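Fimbrial subunit type 1 (Actinomyces oris, PDB 3UXF) serves as the major subunit of the type 1 fimbriae, building the shaft of these cell-wall-linked adhesive fibres on the bacterial surface. Local coordinates at residues 200-205 against 297-302; 232-237 against 303-308. All coordinates share one frame; numbering follows the deposited sequence.

Contact 1 of 2, residues 200-205 against 297-302; sequences DITYTI and QVTLNA
Strand 201-205 runs antiparallel to 297-302, the two axes 4.6 Å apart at closest approach and at 164°, and six backbone hydrogen bonds join them through the hydrogen-bonded pairs I201–A302, Y203–L300 and I205–V298. Between these lie the non-hydrogen-bonded pairs T202–N301 and T204–T299, whose polar side chains share one face, where waters bridge neighbouring side chains. One water links T204 OG1 to T299 OG1, at 2.8 and 2.7 Å; another bonds T202 OG1 and donates to N301 OD1, while N301 ND2 turns to the hydroxyl of T239. Threonine suits such a strand, being beta-branched, with a hydroxyl for water and a methyl for packing. With CG2 anti to the backbone N in both T202 and T299 (OG1 chi1 -54° and -60°), their methyls meet diagonally across the strands in a tight 3.5 Å contact between the two CG2 atoms. Likewise, T204 CG2 rests on Q297 CG at 3.6 Å, using the aliphatic part of the glutamine. The face of I201, Y203, I205, V298, L300 and A302 is apolar: Y203 CE2 lies 3.9 Å from A302 CB, alanine's single methyl letting the large ring come close, and I205 CD1 reaches obliquely to L300 CD1. L314 and A318 of strand 312-321 pack against this face. Alternation of a water-bridged polar face with a buried apolar one marks a central strand pair in a beta sandwich.

Contact 2 of 2, residues 232-237 against 303-308; sequences RIKKEA and KFDAAV
K234 and D305 form the one direct salt bridge between two loops at the end of the central beta sandwich, each folded into a type I beta turn, K234 to A237 and D305 to V308. K234 NZ stands 2.5 Å from D305 OD1, so short that the exact distance is doubtful, though the pairing is clear, and a water that donates to D305 OD2 touches NZ weakly. The lysine chain runs extended as far as CE and bends only at its last torsion (chi4 -66°), which carries the ammonium group to the carboxylate as the two side chains cross at about a right angle. Lysine fits here because its long methylene chain can lie over the backbone of 303-305 while its charge stays near the partly exposed surface. At the root of the same residue, K234 N donates to K303 O over 2.9 Å, a nearly straight bond. Waters add further bridges: one joins R232 O to D305 N, another K234 O to K303 N, and a third accepts from K303 NZ while donating to A237 O. Beyond the polar bridges comes packing. The ring of F304 lies beside I233, pointing the same way, with CE1 3.7 Å from I233 CG1; both are buried, as a large ring and a branched chain should be when they close the end of the core against L314, L238 and strand 201-208. R232 presents its methylenes to V308, while its guanidinium bonds D230 and the carbonyls of N309 and D313. V308 CG2 meets R232 CB at 3.7 Å and lies 3.8 Å from CD, so a single methyl covers the arginine's aliphatic stem.

Strand 295-302 leads directly into 303-308, so contact 2 continues one partner of contact 1 past the end of the sheet. There it meets loop 232-237, which leads toward strand 241-245 on the other side of 295-302, while D200 and I201 still touch K303 and F304. Contact 1, about 13 Å away between centres, lies nearer the middle of the chain and relies on regular backbone pairing, with half its touching residues buried. Contact 2 lies at the periphery: a single direct backbone bond, bridging waters and a salt bridge take the place of that regular ladder. The two share one apolar layer, in which I233 packs on both Y203 and A302, joining sheet interior and loop ends.

Contact 1 of 2, residues 200-205 against 297-302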
# COMPACT_ATOMS: atom_id res chain seq x y z
N ASP A 200 -14.02 14.91 3.40
CA ASP A 200 -12.64 14.58 3.70
C ASP A 200 -12.36 13.08 3.56
O ASP A 200 -13.17 12.27 4.01
CB ASP A 200 -12.35 14.97 5.15
CG ASP A 200 -12.42 16.48 5.40
OD1 ASP A 200 -12.46 17.27 4.42
OD2 ASP A 200 -12.46 16.87 6.59
N ILE A 201 -11.20 12.74 3.02
CA ILE A 201 -10.78 11.34 2.94
C ILE A 201 -9.44 11.23 3.66
O ILE A 201 -8.62 12.12 3.54
CB ILE A 201 -10.70 10.89 1.46
CG1 ILE A 201 -12.13 10.72 0.90
CG2 ILE A 201 -9.85 9.59 1.31
CD1 ILE A 201 -12.18 10.42 -0.61
N THR A 202 -9.19 10.15 4.39
CA THR A 202 -7.94 10.03 5.12
C THR A 202 -7.07 8.93 4.51
O THR A 202 -7.57 7.82 4.26
CB THR A 202 -8.16 9.63 6.58
OG1 THR A 202 -9.09 10.53 7.22
CG2 THR A 202 -6.84 9.66 7.35
N TYR A 203 -5.80 9.23 4.25
CA TYR A 203 -4.87 8.21 3.80
C TYR A 203 -3.86 7.87 4.88
O TYR A 203 -3.41 8.75 5.63
CB TYR A 203 -4.10 8.72 2.58
CG TYR A 203 -4.95 8.86 1.33
CD1 TYR A 203 -5.62 7.77 0.79
CD2 TYR A 203 -5.05 10.08 0.67
CE1 TYR A 203 -6.36 7.87 -0.35
CE2 TYR A 203 -5.80 10.19 -0.51
CZ TYR A 203 -6.46 9.10 -1.01
OH TYR A 203 -7.21 9.21 -2.17
N THR A 204 -3.54 6.57 5.01
CA THR A 204 -2.60 6.14 6.04
C THR A 204 -1.55 5.31 5.36
O THR A 204 -1.87 4.32 4.70
CB THR A 204 -3.28 5.31 7.14
OG1 THR A 204 -4.42 6.01 7.67
CG2 THR A 204 -2.27 4.96 8.27
N ILE A 205 -0.29 5.75 5.45
CA ILE A 205 0.81 5.07 4.78
C ILE A 205 1.73 4.47 5.84
O ILE A 205 2.14 5.15 6.76
CB ILE A 205 1.63 6.04 3.92
CG1 ILE A 205 0.73 6.74 2.91
CG2 ILE A 205 2.80 5.31 3.25
CD1 ILE A 205 1.35 8.02 2.41
N GLN A 297 4.34 5.64 10.29
CA GLN A 297 2.98 5.75 9.84
C GLN A 297 2.71 7.24 9.54
O GLN A 297 2.82 8.12 10.41
CB GLN A 297 1.98 5.27 10.91
CG GLN A 297 0.56 5.33 10.48
CD GLN A 297 -0.38 5.22 11.66
OE1 GLN A 297 -0.61 6.21 12.39
NE2 GLN A 297 -0.90 4.03 11.89
N VAL A 298 2.35 7.50 8.29
CA VAL A 298 2.04 8.85 7.85
C VAL A 298 0.54 8.93 7.57
O VAL A 298 0.01 8.19 6.76
CB VAL A 298 2.84 9.19 6.57
CG1 VAL A 298 2.34 10.49 5.93
CG2 VAL A 298 4.33 9.31 6.86
N THR A 299 -0.13 9.91 8.18
CA THR A 299 -1.56 10.13 7.90
C THR A 299 -1.64 11.41 7.11
O THR A 299 -1.06 12.43 7.54
CB THR A 299 -2.36 10.27 9.21
OG1 THR A 299 -2.22 9.07 9.98
CG2 THR A 299 -3.84 10.49 8.90
N LEU A 300 -2.31 11.34 5.95
CA LEU A 300 -2.56 12.53 5.11
C LEU A 300 -4.04 12.75 5.10
O LEU A 300 -4.82 11.81 4.89
CB LEU A 300 -2.02 12.32 3.69
CG LEU A 300 -0.50 12.12 3.59
CD1 LEU A 300 -0.09 11.93 2.10
CD2 LEU A 300 0.26 13.27 4.27
N ASN A 301 -4.46 14.00 5.32
CA ASN A 301 -5.89 14.30 5.37
C ASN A 301 -6.27 15.01 4.08
O ASN A 301 -6.05 16.23 3.94
CB ASN A 301 -6.14 15.15 6.60
CG ASN A 301 -5.76 14.43 7.88
OD1 ASN A 301 -6.39 13.42 8.31
ND2 ASN A 301 -4.74 14.96 8.56
N ALA A 302 -6.82 14.26 3.13
CA ALA A 302 -7.07 14.77 1.80
C ALA A 302 -8.35 15.58 1.78
O ALA A 302 -9.39 15.14 2.26
CB ALA A 302 -7.18 13.63 0.81
O HOH W 1 -8.92 13.19 7.12
O HOH W 2 -4.21 7.30 10.13

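Contact 2 of 2, residues 232-237 against 303-308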
# COMPACT_ATOMS: atom_id res chain seq x y z
N ARG A 232 -6.90 16.38 -7.94
CA ARG A 232 -8.11 16.86 -7.27
C ARG A 232 -7.96 17.12 -5.76
O ARG A 232 -8.80 17.78 -5.17
CB ARG A 232 -9.28 15.92 -7.53
CG ARG A 232 -9.73 15.87 -8.95
CD ARG A 232 -10.69 14.70 -9.20
NE ARG A 232 -9.93 13.43 -9.25
CZ ARG A 232 -10.43 12.27 -9.67
NH1 ARG A 232 -11.69 12.18 -10.08
NH2 ARG A 232 -9.66 11.15 -9.66
N ILE A 233 -6.88 16.61 -5.13
CA ILE A 233 -6.63 16.82 -3.71
C ILE A 233 -5.94 18.17 -3.51
O ILE A 233 -5.09 18.55 -4.31
CB ILE A 233 -5.73 15.67 -3.20
CG1 ILE A 233 -6.55 14.39 -3.28
CG2 ILE A 233 -5.26 15.95 -1.78
CD1 ILE A 233 -5.71 13.08 -3.11
N LYS A 234 -6.31 18.87 -2.44
CA LYS A 234 -5.66 20.14 -2.09
C LYS A 234 -4.29 19.83 -1.47
O LYS A 234 -4.19 19.49 -0.29
CB LYS A 234 -6.53 20.95 -1.13
CG LYS A 234 -7.84 21.43 -1.73
CD LYS A 234 -8.53 22.36 -0.73
CE LYS A 234 -9.88 22.83 -1.27
NZ LYS A 234 -9.67 23.66 -2.47
N LYS A 235 -3.23 19.97 -2.25
CA LYS A 235 -1.93 19.57 -1.71
C LYS A 235 -1.41 20.48 -0.62
O LYS A 235 -0.56 20.09 0.18
CB LYS A 235 -0.93 19.40 -2.83
CG LYS A 235 -0.38 20.72 -3.36
CD LYS A 235 0.60 20.44 -4.47
CE LYS A 235 1.63 21.54 -4.68
NZ LYS A 235 0.99 22.71 -5.34
N GLU A 236 -1.97 21.69 -0.53
CA GLU A 236 -1.59 22.66 0.49
C GLU A 236 -2.33 22.45 1.82
O GLU A 236 -2.13 23.18 2.76
CB GLU A 236 -1.82 24.10 -0.02
CG GLU A 236 -3.29 24.61 0.03
CD GLU A 236 -4.20 24.05 -1.05
OE1 GLU A 236 -3.71 23.34 -1.95
OE2 GLU A 236 -5.39 24.42 -1.01
N ALA A 237 -3.18 21.42 1.91
CA ALA A 237 -3.97 21.23 3.12
C ALA A 237 -4.06 19.79 3.53
O ALA A 237 -5.15 19.25 3.71
CB ALA A 237 -5.38 21.81 2.95
N LYS A 303 -8.27 16.78 1.22
CA LYS A 303 -9.41 17.68 1.18
C LYS A 303 -9.68 18.06 -0.26
O LYS A 303 -8.75 18.06 -1.09
CB LYS A 303 -9.04 18.96 1.91
CG LYS A 303 -8.69 18.79 3.39
CD LYS A 303 -9.88 18.54 4.24
CE LYS A 303 -9.57 18.76 5.73
NZ LYS A 303 -8.74 17.70 6.43
N PHE A 304 -10.93 18.43 -0.54
CA PHE A 304 -11.37 18.72 -1.90
C PHE A 304 -12.19 20.01 -1.92
O PHE A 304 -12.77 20.38 -0.93
CB PHE A 304 -12.29 17.59 -2.41
CG PHE A 304 -11.66 16.21 -2.31
CD1 PHE A 304 -10.83 15.76 -3.32
CD2 PHE A 304 -11.93 15.42 -1.21
CE1 PHE A 304 -10.22 14.49 -3.21
CE2 PHE A 304 -11.33 14.14 -1.11
CZ PHE A 304 -10.49 13.70 -2.11
N ASP A 305 -12.29 20.62 -3.10
CA ASP A 305 -13.39 21.57 -3.28
C ASP A 305 -14.67 20.75 -3.23
O ASP A 305 -14.71 19.63 -3.78
CB ASP A 305 -13.28 22.24 -4.64
CG ASP A 305 -12.10 23.19 -4.71
OD1 ASP A 305 -11.81 23.86 -3.69
OD2 ASP A 305 -11.48 23.26 -5.80
N ALA A 306 -15.71 21.31 -2.64
CA ALA A 306 -16.97 20.60 -2.52
C ALA A 306 -17.46 20.06 -3.85
O ALA A 306 -17.95 18.92 -3.88
CB ALA A 306 -18.04 21.48 -1.87
N ALA A 307 -17.33 20.82 -4.94
CA ALA A 307 -17.89 20.35 -6.20
C ALA A 307 -16.95 19.53 -7.04
O ALA A 307 -17.16 19.38 -8.25
CB ALA A 307 -18.44 21.54 -7.01
N VAL A 308 -15.91 18.96 -6.40
CA VAL A 308 -14.92 18.16 -7.12
C VAL A 308 -15.55 17.09 -7.99
O VAL A 308 -16.50 16.44 -7.58
CB VAL A 308 -13.96 17.49 -6.13
CG1 VAL A 308 -14.71 16.60 -5.12
CG2 VAL A 308 -12.89 16.68 -6.86
O HOH W 3 -10.87 19.45 -5.41
O HOH W 4 -5.74 17.86 1.18
O HOH W 5 -8.95 21.90 -5.36
O HOH W 6 -6.33 18.83 6.15